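Local coordinates for conserved protein (Methanosarcina mazei, PDB 2NR4) that binds flavin mononucleotide beside an antiparallel beta-barrel of the FMN-binding kind, its biological role being otherwise unknown, at residues 89-93 and 170-174; 165-170 and 184-188. One frame throughout, in Å; residues are numbered along the deposited sequence.

Contact 1: residues 89-93 and 170-174; sequences RSTFS and ATRYQ. With FMN (flavin mononucleotide), chain C.
Phe92 meets the methyl of Ala170 with the far end of its ring, CZ lying 3.5 Å from Ala170 CB. An alanine suits the spot because its short side chain lets the phenyl group come close to the helix surface. Gln174 comes to the edge of the same ring: its NE2 lies near the ring plane, 3.8 Å from Phe92 CE1, and the amide is turned 73° against the phenyl group. Next to the ring two threonines meet methyl to methyl, Thr91 CG2 standing 3.7 Å from Thr171 CG2.

Both threonines keep their hydroxyls out of the apolar seam by bonding them to their own helices, Thr91 OG1 to the carbonyl of Phe87 and Thr171 OG1 to that of Val168. In Thr91 the methyl is anti to the backbone N, with OG1 at chi1 -60°, and CG2 thereby also lies over the centre of one face of the Phe92 ring. The backbone of Thr91 serves the cofactor, its carbonyl O accepting a hydrogen bond of 2.9 Å from the ribityl O4' of FMN. With an alanine in place of Phe92, the methyls of Ala170 and Thr91 would probably lose the ring that covers them, leaving a gap between the helices.

The contact joins the C-terminal end of helix 84-92 to helix 158-176. Ile207 and Ala210 of helix 198-210 also pack on Phe92, while Thr91 reaches Pro46 of barrel strand 43-51, itself an FMN-binding residue.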
ATOM      1  N   ARG A  89      -8.784   3.325 -14.107  1.00 25.24           N
ATOM      2  CA  ARG A  89      -9.376   4.264 -15.082  1.00 26.63           C
ATOM      3  C   ARG A  89      -8.315   5.156 -15.711  1.00 26.69           C
ATOM      4  O   ARG A  89      -8.342   5.391 -16.922  1.00 27.46           O
ATOM      5  CB  ARG A  89     -10.433   5.128 -14.408  1.00 26.30           C
ATOM      6  CG  ARG A  89     -11.709   4.342 -14.045  1.00 27.40           C
ATOM      7  CD  ARG A  89     -12.836   5.255 -13.618  1.00 31.74           C
ATOM      8  NE  ARG A  89     -13.039   6.319 -14.606  1.00 29.37           N
ATOM      9  CZ  ARG A  89     -13.019   7.625 -14.349  1.00 32.16           C
ATOM     10  NH1 ARG A  89     -12.833   8.095 -13.115  1.00 31.03           N
ATOM     11  NH2 ARG A  89     -13.192   8.478 -15.366  1.00 31.94           N
ATOM     12  N   SER A  90      -7.379   5.667 -14.904  1.00 25.38           N
ATOM     13  CA  SER A  90      -6.342   6.523 -15.499  1.00 26.12           C
ATOM     14  C   SER A  90      -5.373   5.729 -16.378  1.00 26.56           C
ATOM     15  O   SER A  90      -4.686   6.279 -17.236  1.00 24.06           O
ATOM     16  CB  SER A  90      -5.594   7.306 -14.432  1.00 26.28           C
ATOM     17  OG  SER A  90      -4.837   6.415 -13.654  1.00 28.82           O
ATOM     18  N   THR A  91      -5.278   4.423 -16.161  1.00 27.56           N
ATOM     19  CA  THR A  91      -4.389   3.616 -16.988  1.00 29.27           C
ATOM     20  C   THR A  91      -4.975   3.323 -18.347  1.00 30.98           C
ATOM     21  O   THR A  91      -4.276   3.405 -19.350  1.00 31.74           O
ATOM     22  CB  THR A  91      -4.067   2.241 -16.328  1.00 29.69           C
ATOM     23  OG1 THR A  91      -3.444   2.464 -15.080  1.00 30.15           O
ATOM     24  CG2 THR A  91      -3.162   1.380 -17.237  1.00 29.31           C
ATOM     25  N   PHE A  92      -6.250   2.942 -18.380  1.00 33.09           N
ATOM     26  CA  PHE A  92      -6.862   2.398 -19.585  1.00 35.94           C
ATOM     27  C   PHE A  92      -7.861   3.320 -20.241  1.00 37.74           C
ATOM     28  O   PHE A  92      -8.429   2.969 -21.293  1.00 38.79           O
ATOM     29  CB  PHE A  92      -7.556   1.067 -19.280  1.00 35.67           C
ATOM     30  CG  PHE A  92      -6.603  -0.010 -18.844  1.00 37.72           C
ATOM     31  CD1 PHE A  92      -5.706  -0.580 -19.753  1.00 38.81           C
ATOM     32  CD2 PHE A  92      -6.578  -0.434 -17.529  1.00 36.63           C
ATOM     33  CE1 PHE A  92      -4.791  -1.561 -19.332  1.00 38.68           C
ATOM     34  CE2 PHE A  92      -5.675  -1.397 -17.119  1.00 37.46           C
ATOM     35  CZ  PHE A  92      -4.800  -1.961 -18.015  1.00 37.41           C
ATOM     36  N   SER A  93      -8.068   4.489 -19.646  1.00 38.19           N
ATOM     37  CA  SER A  93      -9.066   5.441 -20.148  1.00 38.78           C
ATOM     38  C   SER A  93      -8.554   6.858 -20.061  1.00 38.66           C
ATOM     39  O   SER A  93      -7.416   7.098 -19.705  1.00 38.27           O
ATOM     40  CB  SER A  93     -10.371   5.352 -19.350  1.00 39.06           C
ATOM     41  OG  SER A  93     -10.873   4.033 -19.309  1.00 41.64           O
ATOM     42  N   ALA A 170      -1.383  -6.173 -17.276  1.00 28.74           N
ATOM     43  CA  ALA A 170      -2.298  -5.868 -18.351  1.00 30.03           C
ATOM     44  C   ALA A 170      -1.682  -4.963 -19.417  1.00 30.82           C
ATOM     45  O   ALA A 170      -1.926  -5.176 -20.605  1.00 31.86           O
ATOM     46  CB  ALA A 170      -3.631  -5.280 -17.807  1.00 29.15           C
ATOM     47  N   THR A 171      -0.904  -3.953 -19.027  1.00 32.07           N
ATOM     48  CA  THR A 171      -0.245  -3.105 -20.025  1.00 33.28           C
ATOM     49  C   THR A 171       0.806  -3.883 -20.814  1.00 34.16           C
ATOM     50  O   THR A 171       1.029  -3.632 -22.018  1.00 33.81           O
ATOM     51  CB  THR A 171       0.386  -1.795 -19.434  1.00 33.15           C
ATOM     52  OG1 THR A 171       1.509  -2.104 -18.617  1.00 36.86           O
ATOM     53  CG2 THR A 171      -0.624  -0.958 -18.646  1.00 32.21           C
ATOM     54  N   ARG A 172       1.455  -4.822 -20.134  1.00 34.14           N
ATOM     55  CA  ARG A 172       2.433  -5.691 -20.774  1.00 35.49           C
ATOM     56  C   ARG A 172       1.798  -6.692 -21.721  1.00 37.02           C
ATOM     57  O   ARG A 172       2.384  -6.991 -22.778  1.00 36.79           O
ATOM     58  CB  ARG A 172       3.294  -6.377 -19.736  1.00 35.54           C
ATOM     59  CG  ARG A 172       4.315  -5.414 -19.226  1.00 37.62           C
ATOM     60  CD  ARG A 172       5.022  -5.991 -18.065  1.00 40.98           C
ATOM     61  NE  ARG A 172       5.962  -5.025 -17.531  1.00 44.65           N
ATOM     62  CZ  ARG A 172       6.590  -5.183 -16.375  1.00 46.80           C
ATOM     63  NH1 ARG A 172       6.371  -6.267 -15.631  1.00 46.69           N
ATOM     64  NH2 ARG A 172       7.432  -4.252 -15.972  1.00 49.01           N
ATOM     65  N   TYR A 173       0.611  -7.178 -21.368  1.00 37.65           N
ATOM     66  CA  TYR A 173      -0.162  -8.016 -22.256  1.00 40.42           C
ATOM     67  C   TYR A 173      -0.555  -7.297 -23.539  1.00 41.51           C
ATOM     68  O   TYR A 173      -0.637  -7.911 -24.610  1.00 41.90           O
ATOM     69  CB  TYR A 173      -1.414  -8.563 -21.582  1.00 41.29           C
ATOM     70  CG  TYR A 173      -2.192  -9.407 -22.546  1.00 42.77           C
ATOM     71  CD1 TYR A 173      -1.744 -10.683 -22.896  1.00 44.19           C
ATOM     72  CD2 TYR A 173      -3.348  -8.915 -23.160  1.00 44.11           C
ATOM     73  CE1 TYR A 173      -2.441 -11.456 -23.822  1.00 45.02           C
ATOM     74  CE2 TYR A 173      -4.048  -9.679 -24.093  1.00 45.77           C
ATOM     75  CZ  TYR A 173      -3.588 -10.944 -24.408  1.00 45.17           C
ATOM     76  OH  TYR A 173      -4.281 -11.702 -25.316  1.00 48.11           O
ATOM     77  N   GLN A 174      -0.836  -6.006 -23.421  1.00 42.74           N
ATOM     78  CA  GLN A 174      -1.101  -5.164 -24.580  1.00 44.27           C
ATOM     79  C   GLN A 174       0.181  -4.959 -25.387  1.00 45.40           C
ATOM     80  O   GLN A 174       0.111  -4.827 -26.616  1.00 46.28           O
ATOM     81  CB  GLN A 174      -1.683  -3.809 -24.151  1.00 43.78           C
ATOM     82  CG  GLN A 174      -3.096  -3.863 -23.579  1.00 43.41           C
ATOM     83  CD  GLN A 174      -3.594  -2.486 -23.119  1.00 44.18           C
ATOM     84  OE1 GLN A 174      -4.746  -2.119 -23.369  1.00 43.06           O
ATOM     85  NE2 GLN A 174      -2.715  -1.714 -22.472  1.00 42.39           N
TER
HETATM   86  N1  FMN C 401       4.687   4.603 -17.437  1.00 42.32           N
HETATM   87  C2  FMN C 401       5.829   5.374 -17.484  1.00 42.50           C
HETATM   88  O2  FMN C 401       6.152   5.879 -18.556  1.00 42.87           O
HETATM   89  N3  FMN C 401       6.606   5.543 -16.358  1.00 41.66           N
HETATM   90  C4  FMN C 401       6.232   4.956 -15.159  1.00 41.68           C
HETATM   91  O4  FMN C 401       6.782   5.268 -14.110  1.00 36.64           O
HETATM   92  C4A FMN C 401       5.073   4.185 -15.102  1.00 41.99           C
HETATM   93  N5  FMN C 401       4.683   3.581 -13.917  1.00 43.22           N
HETATM   94  C5A FMN C 401       3.519   2.828 -13.853  1.00 42.42           C
HETATM   95  C6  FMN C 401       3.131   2.240 -12.642  1.00 42.13           C
HETATM   96  C7  FMN C 401       1.968   1.487 -12.567  1.00 42.39           C
HETATM   97  C7M FMN C 401       1.627   0.817 -11.266  1.00 43.75           C
HETATM   98  C8  FMN C 401       1.193   1.306 -13.733  1.00 42.66           C
HETATM   99  C8M FMN C 401      -0.136   0.651 -13.682  1.00 40.74           C
HETATM  100  C9  FMN C 401       1.576   1.885 -14.950  1.00 42.18           C
HETATM  101  C9A FMN C 401       2.747   2.664 -15.004  1.00 42.19           C
HETATM  102  N10 FMN C 401       3.150   3.259 -16.201  1.00 41.98           N
HETATM  103  C10 FMN C 401       4.305   4.012 -16.252  1.00 42.45           C
HETATM  104  C1' FMN C 401       2.420   2.958 -17.475  1.00 41.97           C
HETATM  105  C2' FMN C 401       1.460   4.106 -17.762  1.00 43.31           C
HETATM  106  O2' FMN C 401       0.669   4.352 -16.630  1.00 42.11           O
HETATM  107  C3' FMN C 401       0.542   3.685 -18.884  1.00 44.64           C
HETATM  108  O3' FMN C 401       1.327   3.454 -20.041  1.00 44.23           O
HETATM  109  C4' FMN C 401      -0.549   4.725 -19.129  1.00 42.08           C
HETATM  110  O4' FMN C 401      -1.478   4.095 -19.976  1.00 47.31           O
HETATM  111  C5' FMN C 401      -0.002   6.001 -19.783  1.00 42.16           C
HETATM  112  O5' FMN C 401      -1.058   6.776 -20.313  1.00 39.45           O
HETATM  113  P   FMN C 401      -0.894   8.254 -20.963  1.00 40.26           P
HETATM  114  O1P FMN C 401      -0.711   8.013 -22.471  1.00 38.38           O
HETATM  115  O2P FMN C 401       0.395   8.903 -20.409  1.00 31.16           O
HETATM  116  O3P FMN C 401      -2.202   9.010 -20.714  1.00 36.38           O

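Contact 2: residues 165-170 and 184-188. With FMN (flavin mononucleotide), chain C.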
ATOM      1  N   GLU A 165      -0.488  -4.550  -9.419  1.00 21.29           N
ATOM      2  CA  GLU A 165       0.279  -5.497 -10.209  1.00 21.15           C
ATOM      3  C   GLU A 165      -0.474  -5.869 -11.471  1.00 21.25           C
ATOM      4  O   GLU A 165       0.128  -5.861 -12.572  1.00 22.98           O
ATOM      5  CB  GLU A 165       0.628  -6.764  -9.389  1.00 20.48           C
ATOM      6  CG  GLU A 165       1.562  -6.477  -8.209  1.00 23.19           C
ATOM      7  CD  GLU A 165       2.888  -5.839  -8.616  1.00 28.00           C
ATOM      8  OE1 GLU A 165       3.507  -6.315  -9.579  1.00 28.39           O
ATOM      9  OE2 GLU A 165       3.294  -4.828  -8.005  1.00 26.13           O
ATOM     10  N   ALA A 166      -1.764  -6.156 -11.345  1.00 20.85           N
ATOM     11  CA  ALA A 166      -2.579  -6.564 -12.513  1.00 22.30           C
ATOM     12  C   ALA A 166      -2.574  -5.493 -13.591  1.00 23.89           C
ATOM     13  O   ALA A 166      -2.583  -5.816 -14.795  1.00 24.31           O
ATOM     14  CB  ALA A 166      -4.020  -6.899 -12.094  1.00 23.65           C
ATOM     15  N   THR A 167      -2.602  -4.224 -13.189  1.00 24.01           N
ATOM     16  CA  THR A 167      -2.561  -3.112 -14.156  1.00 24.65           C
ATOM     17  C   THR A 167      -1.210  -3.105 -14.892  1.00 25.44           C
ATOM     18  O   THR A 167      -1.172  -2.947 -16.106  1.00 24.83           O
ATOM     19  CB  THR A 167      -2.848  -1.719 -13.522  1.00 25.26           C
ATOM     20  OG1 THR A 167      -1.793  -1.368 -12.601  1.00 30.37           O
ATOM     21  CG2 THR A 167      -4.151  -1.754 -12.754  1.00 20.19           C
ATOM     22  N   VAL A 168      -0.114  -3.375 -14.187  1.00 24.49           N
ATOM     23  CA  VAL A 168       1.197  -3.460 -14.843  1.00 25.48           C
ATOM     24  C   VAL A 168       1.174  -4.599 -15.874  1.00 26.67           C
ATOM     25  O   VAL A 168       1.463  -4.398 -17.083  1.00 27.81           O
ATOM     26  CB  VAL A 168       2.349  -3.605 -13.809  1.00 25.94           C
ATOM     27  CG1 VAL A 168       3.744  -3.623 -14.509  1.00 27.29           C
ATOM     28  CG2 VAL A 168       2.310  -2.443 -12.862  1.00 25.69           C
ATOM     29  N   HIS A 169       0.781  -5.784 -15.440  1.00 27.36           N
ATOM     30  CA  HIS A 169       0.749  -6.935 -16.356  1.00 28.51           C
ATOM     31  C   HIS A 169      -0.226  -6.777 -17.524  1.00 29.67           C
ATOM     32  O   HIS A 169       0.078  -7.191 -18.648  1.00 28.26           O
ATOM     33  CB  HIS A 169       0.553  -8.232 -15.576  1.00 28.46           C
ATOM     34  CG  HIS A 169       1.662  -8.496 -14.608  1.00 31.65           C
ATOM     35  ND1 HIS A 169       2.994  -8.404 -14.960  1.00 33.07           N
ATOM     36  CD2 HIS A 169       1.646  -8.800 -13.288  1.00 33.75           C
ATOM     37  CE1 HIS A 169       3.745  -8.671 -13.909  1.00 34.04           C
ATOM     38  NE2 HIS A 169       2.954  -8.898 -12.877  1.00 33.53           N
ATOM     39  N   ALA A 170      -1.383  -6.173 -17.276  1.00 28.74           N
ATOM     40  CA  ALA A 170      -2.298  -5.868 -18.351  1.00 30.03           C
ATOM     41  C   ALA A 170      -1.682  -4.963 -19.417  1.00 30.82           C
ATOM     42  O   ALA A 170      -1.926  -5.176 -20.605  1.00 31.86           O
ATOM     43  CB  ALA A 170      -3.631  -5.280 -17.807  1.00 29.15           C
ATOM     44  N   LEU A 184      -0.993 -14.356 -15.025  1.00 42.00           N
ATOM     45  CA  LEU A 184      -0.682 -13.508 -13.885  1.00 40.32           C
ATOM     46  C   LEU A 184      -1.870 -12.637 -13.471  1.00 38.48           C
ATOM     47  O   LEU A 184      -2.126 -12.472 -12.287  1.00 37.54           O
ATOM     48  CB  LEU A 184       0.545 -12.641 -14.167  1.00 41.12           C
ATOM     49  CG  LEU A 184       1.887 -13.299 -13.828  1.00 42.31           C
ATOM     50  CD1 LEU A 184       3.047 -12.502 -14.436  1.00 43.47           C
ATOM     51  CD2 LEU A 184       2.054 -13.432 -12.315  1.00 44.19           C
ATOM     52  N   ILE A 185      -2.605 -12.105 -14.439  1.00 36.86           N
ATOM     53  CA  ILE A 185      -3.771 -11.275 -14.135  1.00 35.90           C
ATOM     54  C   ILE A 185      -4.829 -12.105 -13.411  1.00 36.74           C
ATOM     55  O   ILE A 185      -5.467 -11.623 -12.491  1.00 36.57           O
ATOM     56  CB  ILE A 185      -4.326 -10.573 -15.394  1.00 35.65           C
ATOM     57  CG1 ILE A 185      -3.287  -9.598 -15.926  1.00 32.65           C
ATOM     58  CG2 ILE A 185      -5.671  -9.848 -15.141  1.00 34.69           C
ATOM     59  CD1 ILE A 185      -3.612  -9.103 -17.302  1.00 33.73           C
ATOM     60  N   ARG A 186      -4.985 -13.370 -13.804  1.00 36.96           N
ATOM     61  CA  ARG A 186      -5.965 -14.237 -13.133  1.00 37.37           C
ATOM     62  C   ARG A 186      -5.602 -14.499 -11.676  1.00 35.99           C
ATOM     63  O   ARG A 186      -6.484 -14.515 -10.813  1.00 36.54           O
ATOM     64  CB  ARG A 186      -6.147 -15.573 -13.881  1.00 38.19           C
ATOM     65  CG  ARG A 186      -6.226 -15.440 -15.367  1.00 43.15           C
ATOM     66  CD  ARG A 186      -7.405 -14.612 -15.830  1.00 49.62           C
ATOM     67  NE  ARG A 186      -7.454 -14.481 -17.294  1.00 56.06           N
ATOM     68  CZ  ARG A 186      -7.371 -15.499 -18.158  1.00 56.79           C
ATOM     69  NH1 ARG A 186      -7.185 -16.744 -17.728  1.00 56.54           N
ATOM     70  NH2 ARG A 186      -7.444 -15.263 -19.467  1.00 59.65           N
ATOM     71  N   HIS A 187      -4.314 -14.704 -11.403  1.00 34.90           N
ATOM     72  CA  HIS A 187      -3.811 -14.875 -10.044  1.00 33.47           C
ATOM     73  C   HIS A 187      -4.053 -13.603  -9.247  1.00 31.96           C
ATOM     74  O   HIS A 187      -4.514 -13.654  -8.105  1.00 30.94           O
ATOM     75  CB  HIS A 187      -2.313 -15.261 -10.045  1.00 35.32           C
ATOM     76  CG  HIS A 187      -1.609 -15.028  -8.733  1.00 37.79           C
ATOM     77  ND1 HIS A 187      -1.738 -15.875  -7.652  1.00 40.46           N
ATOM     78  CD2 HIS A 187      -0.760 -14.050  -8.337  1.00 39.79           C
ATOM     79  CE1 HIS A 187      -1.020 -15.418  -6.643  1.00 39.61           C
ATOM     80  NE2 HIS A 187      -0.414 -14.309  -7.035  1.00 41.05           N
ATOM     81  N   TYR A 188      -3.775 -12.442  -9.836  1.00 28.84           N
ATOM     82  CA  TYR A 188      -4.065 -11.220  -9.074  1.00 27.62           C
ATOM     83  C   TYR A 188      -5.572 -10.969  -8.876  1.00 27.24           C
ATOM     84  O   TYR A 188      -5.982 -10.461  -7.837  1.00 25.64           O
ATOM     85  CB  TYR A 188      -3.343 -10.013  -9.686  1.00 27.73           C
ATOM     86  CG  TYR A 188      -1.872 -10.095  -9.415  1.00 28.31           C
ATOM     87  CD1 TYR A 188      -1.384 -10.053  -8.102  1.00 30.43           C
ATOM     88  CD2 TYR A 188      -0.970 -10.239 -10.447  1.00 30.19           C
ATOM     89  CE1 TYR A 188      -0.013 -10.143  -7.837  1.00 32.52           C
ATOM     90  CE2 TYR A 188       0.413 -10.330 -10.196  1.00 31.84           C
ATOM     91  CZ  TYR A 188       0.869 -10.281  -8.899  1.00 31.98           C
ATOM     92  OH  TYR A 188       2.222 -10.376  -8.629  1.00 34.26           O
TER
HETATM   93  N1  FMN C 401       4.687   4.603 -17.437  1.00 42.32           N
HETATM   94  C2  FMN C 401       5.829   5.374 -17.484  1.00 42.50           C
HETATM   95  O2  FMN C 401       6.152   5.879 -18.556  1.00 42.87           O
HETATM   96  N3  FMN C 401       6.606   5.543 -16.358  1.00 41.66           N
HETATM   97  C4  FMN C 401       6.232   4.956 -15.159  1.00 41.68           C
HETATM   98  O4  FMN C 401       6.782   5.268 -14.110  1.00 36.64           O
HETATM   99  C4A FMN C 401       5.073   4.185 -15.102  1.00 41.99           C
HETATM  100  N5  FMN C 401       4.683   3.581 -13.917  1.00 43.22           N
HETATM  101  C5A FMN C 401       3.519   2.828 -13.853  1.00 42.42           C
HETATM  102  C6  FMN C 401       3.131   2.240 -12.642  1.00 42.13           C
HETATM  103  C7  FMN C 401       1.968   1.487 -12.567  1.00 42.39           C
HETATM  104  C7M FMN C 401       1.627   0.817 -11.266  1.00 43.75           C
HETATM  105  C8  FMN C 401       1.193   1.306 -13.733  1.00 42.66           C
HETATM  106  C8M FMN C 401      -0.136   0.651 -13.682  1.00 40.74           C
HETATM  107  C9  FMN C 401       1.576   1.885 -14.950  1.00 42.18           C
HETATM  108  C9A FMN C 401       2.747   2.664 -15.004  1.00 42.19           C
HETATM  109  N10 FMN C 401       3.150   3.259 -16.201  1.00 41.98           N
HETATM  110  C10 FMN C 401       4.305   4.012 -16.252  1.00 42.45           C
HETATM  111  C1' FMN C 401       2.420   2.958 -17.475  1.00 41.97           C
HETATM  112  C2' FMN C 401       1.460   4.106 -17.762  1.00 43.31           C
HETATM  113  O2' FMN C 401       0.669   4.352 -16.630  1.00 42.11           O
HETATM  114  C3' FMN C 401       0.542   3.685 -18.884  1.00 44.64           C
HETATM  115  O3' FMN C 401       1.327   3.454 -20.041  1.00 44.23           O
HETATM  116  C4' FMN C 401      -0.549   4.725 -19.129  1.00 42.08           C
HETATM  117  O4' FMN C 401      -1.478   4.095 -19.976  1.00 47.31           O
HETATM  118  C5' FMN C 401      -0.002   6.001 -19.783  1.00 42.16           C
HETATM  119  O5' FMN C 401      -1.058   6.776 -20.313  1.00 39.45           O
HETATM  120  P   FMN C 401      -0.894   8.254 -20.963  1.00 40.26           P
HETATM  121  O1P FMN C 401      -0.711   8.013 -22.471  1.00 38.38           O
HETATM  122  O2P FMN C 401       0.395   8.903 -20.409  1.00 31.16           O
HETATM  123  O3P FMN C 401      -2.202   9.010 -20.714  1.00 36.38           O
HETATM  124  O   HOH W   1       3.677  -8.849 -10.121  1.00 34.81           O
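Tyr188 turns one face of its ring to Glu165, whose CB sits 3.6 Å from the ring centroid and almost on the ring normal, a CH-pi contact over the face. CD2 of His187 covers the opposite face, so the phenol is held between two layers. A second CH-pi contact works in the reverse sense across the interface: Leu184 CD1 stands over the centre of the His169 imidazole, 3.9 Å from its centroid. The His169 and Tyr188 rings meet rim to rim, neither over the face of the other, their planes 17° apart.

Deeper in the seam small residues let the helices approach. Ala166 and Ile185 have their CA atoms 5.1 Å apart, and the segment axes pass at 9.1 Å, nearly antiparallel at 164°. With CG1 beside the backbone N (chi1 -64°) and the chain extended beyond it, Ile185 brings CD1 to 3.6 Å from Ala170 CA.

One water ties the polar ends together, gripped by three side chains: it donates to Glu165 OE1, lies in the imidazole plane at 2.8 Å from His169 NE2, and bonds to Tyr188 OH. Glu165 OE2 forms a salt bridge with Arg158 of the second subunit, whose own Tyr188 packs on this one. The contact thus pairs an apolar helix seam with a polar edge bridged by a single located water, next to the second subunit, where the arginine is likely to favour a charged carboxylate.

Helix 158-176 carries both contacts, whose centres lie 10 Å apart. Ala170 belongs to each, as it faces helix 84-92 in contact 1 and helix 179-195 in contact 2. The two also touch directly, Phe92 CZ coming to 4.2 Å from Thr167 O. Both reach the flavin: contact 1 hydrogen-bonds the ribityl chain and also comes near the dimethylbenzene end through Thr91, while in contact 2 Val168 CG2 packs 3.7 Å from FMN C7M, a methyl of that end. Helix 158-176 thus stands between helix 84-92, which borders the FMN site, and helix 179-195, and at 165-170 and 184-188 the pair also meets the second subunit.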